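Local coordinates for protein catalase (PDB 4QOL) that breaks down hydrogen peroxide to water and oxygen at a heme centre and probably also oxidises phenolic substrates in a peroxidase-like manner, at residues L458-F463 with D476-D481. Sequence-based numbering, arbitrary orientation.
Sequences LAICNF and DSLGVD
I460 reaches V480 and L478 through an extended side chain: CG1 stands anti to the carbonyl carbon (chi1 -70°) and CD1 continues outward from it with chi2 163°, so that its end methyl makes the closest approaches. V480 has CG1 anti to its backbone N (chi1 179°), which turns the fork of the valine toward I460 on helix 453-466. I460 CD1 settles against that fork, 3.7 Å from V480 CB and 3.9 Å from both V480 CG1 and V480 CG2. On the L478 side, I460 CD1 meets one branch of the leucine, L478 CD1, at 4.0 Å. The contact is purely apolar and small, burying 102 Å² in all. It joins helix 453-466 to the end of helix 468-478 within the helical C-terminal region of the catalase. There G479, with positive phi, ends the latter helix in a Schellman motif; its N bonds back to D476 O at 3.1 Å. The turn leaves both L478 and V480, two residues apart, facing I460. I482 also packs on I460, while L478 leans on T445 and L448 of helix 434-448. D481 turns its CB away from helix 453-466, and its carboxylate forms a salt bridge with R483.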
loop_
_atom_site.group_PDB
_atom_site.type_symbol
_atom_site.label_atom_id
_atom_site.label_comp_id
_atom_site.label_asym_id
_atom_site.label_seq_id
_atom_site.Cartn_x
_atom_site.Cartn_y
_atom_site.Cartn_z
ATOM N N LEU A 458 -26.020 -17.270 32.045
ATOM C CA LEU A 458 -26.751 -16.229 31.300
ATOM C C LEU A 458 -27.192 -16.795 29.954
ATOM O O LEU A 458 -28.274 -16.555 29.518
ATOM C CB LEU A 458 -25.833 -14.970 31.180
ATOM C CG LEU A 458 -26.508 -13.786 30.450
ATOM C CD1 LEU A 458 -27.822 -13.306 31.125
ATOM C CD2 LEU A 458 -25.530 -12.605 30.337
ATOM N N ALA A 459 -26.363 -17.636 29.320
ATOM C CA ALA A 459 -26.778 -18.281 28.071
ATOM C C ALA A 459 -28.003 -19.156 28.241
ATOM O O ALA A 459 -28.990 -19.046 27.483
ATOM C CB ALA A 459 -25.635 -19.120 27.504
ATOM N N ILE A 460 -27.971 -19.972 29.286
ATOM C CA ILE A 460 -29.131 -20.795 29.630
ATOM C C ILE A 460 -30.398 -19.978 29.838
ATOM O O ILE A 460 -31.451 -20.288 29.328
ATOM C CB ILE A 460 -28.829 -21.647 30.899
ATOM C CG1 ILE A 460 -27.828 -22.715 30.556
ATOM C CG2 ILE A 460 -30.099 -22.269 31.446
ATOM C CD1 ILE A 460 -27.187 -23.292 31.779
ATOM N N CYS A 461 -30.269 -18.896 30.601
ATOM C CA CYS A 461 -31.390 -18.012 30.848
ATOM C C CYS A 461 -31.929 -17.378 29.586
ATOM O O CYS A 461 -33.145 -17.214 29.437
ATOM C CB CYS A 461 -30.998 -16.961 31.884
ATOM S SG CYS A 461 -30.797 -17.787 33.541
ATOM N N ASN A 462 -31.045 -16.994 28.656
ATOM C CA ASN A 462 -31.565 -16.438 27.410
ATOM C C ASN A 462 -32.380 -17.460 26.627
ATOM O O ASN A 462 -33.403 -17.124 26.060
ATOM C CB ASN A 462 -30.391 -15.882 26.531
ATOM C CG ASN A 462 -29.763 -14.607 27.084
ATOM O OD1 ASN A 462 -30.376 -13.865 27.796
ATOM N ND2 ASN A 462 -28.552 -14.319 26.653
ATOM N N PHE A 463 -31.887 -18.689 26.546
ATOM C CA PHE A 463 -32.611 -19.734 25.808
ATOM C C PHE A 463 -33.878 -20.166 26.578
ATOM O O PHE A 463 -34.887 -20.465 25.959
ATOM C CB PHE A 463 -31.679 -20.922 25.514
ATOM C CG PHE A 463 -30.527 -20.543 24.601
ATOM C CD1 PHE A 463 -30.785 -20.004 23.387
ATOM C CD2 PHE A 463 -29.187 -20.783 24.953
ATOM C CE1 PHE A 463 -29.758 -19.657 22.512
ATOM C CE2 PHE A 463 -28.113 -20.461 24.092
ATOM C CZ PHE A 463 -28.426 -19.880 22.863
ATOM N N ASP A 476 -29.989 -28.903 31.973
ATOM C CA ASP A 476 -29.878 -30.287 32.400
ATOM C C ASP A 476 -28.641 -30.910 31.799
ATOM O O ASP A 476 -27.845 -31.576 32.473
ATOM C CB ASP A 476 -31.120 -31.076 31.955
ATOM C CG ASP A 476 -32.396 -30.711 32.757
ATOM O OD1 ASP A 476 -32.335 -29.965 33.771
ATOM O OD2 ASP A 476 -33.463 -31.247 32.400
ATOM N N SER A 477 -28.462 -30.689 30.498
ATOM C CA SER A 477 -27.370 -31.317 29.744
ATOM C C SER A 477 -26.001 -30.775 30.212
ATOM O O SER A 477 -25.006 -31.500 30.320
ATOM C CB SER A 477 -27.664 -31.117 28.252
ATOM O OG SER A 477 -26.613 -31.630 27.452
ATOM N N LEU A 478 -25.979 -29.507 30.613
ATOM C CA LEU A 478 -24.801 -28.883 31.225
ATOM C C LEU A 478 -24.556 -29.156 32.738
ATOM O O LEU A 478 -23.531 -28.705 33.281
ATOM C CB LEU A 478 -24.806 -27.367 30.941
ATOM C CG LEU A 478 -24.492 -26.963 29.515
ATOM C CD1 LEU A 478 -24.937 -25.514 29.313
ATOM C CD2 LEU A 478 -23.015 -27.158 29.156
ATOM N N GLY A 479 -25.524 -29.792 33.426
ATOM C CA GLY A 479 -25.454 -29.996 34.865
ATOM C C GLY A 479 -25.596 -28.696 35.662
ATOM O O GLY A 479 -25.044 -28.608 36.743
ATOM N N VAL A 480 -26.297 -27.700 35.120
ATOM C CA VAL A 480 -26.491 -26.436 35.816
ATOM C C VAL A 480 -27.866 -26.349 36.436
ATOM O O VAL A 480 -28.920 -26.636 35.809
ATOM C CB VAL A 480 -26.353 -25.218 34.867
ATOM C CG1 VAL A 480 -26.583 -23.924 35.625
ATOM C CG2 VAL A 480 -24.969 -25.227 34.305
ATOM N N ASP A 481 -27.826 -25.989 37.715
ATOM C CA ASP A 481 -29.052 -25.932 38.546
ATOM C C ASP A 481 -29.643 -24.574 38.412
ATOM O O ASP A 481 -29.041 -23.599 38.865
ATOM C CB ASP A 481 -28.672 -26.206 40.010
ATOM C CG ASP A 481 -29.848 -26.077 40.960
ATOM O OD1 ASP A 481 -30.977 -25.780 40.541
ATOM O OD2 ASP A 481 -29.604 -26.289 42.177
#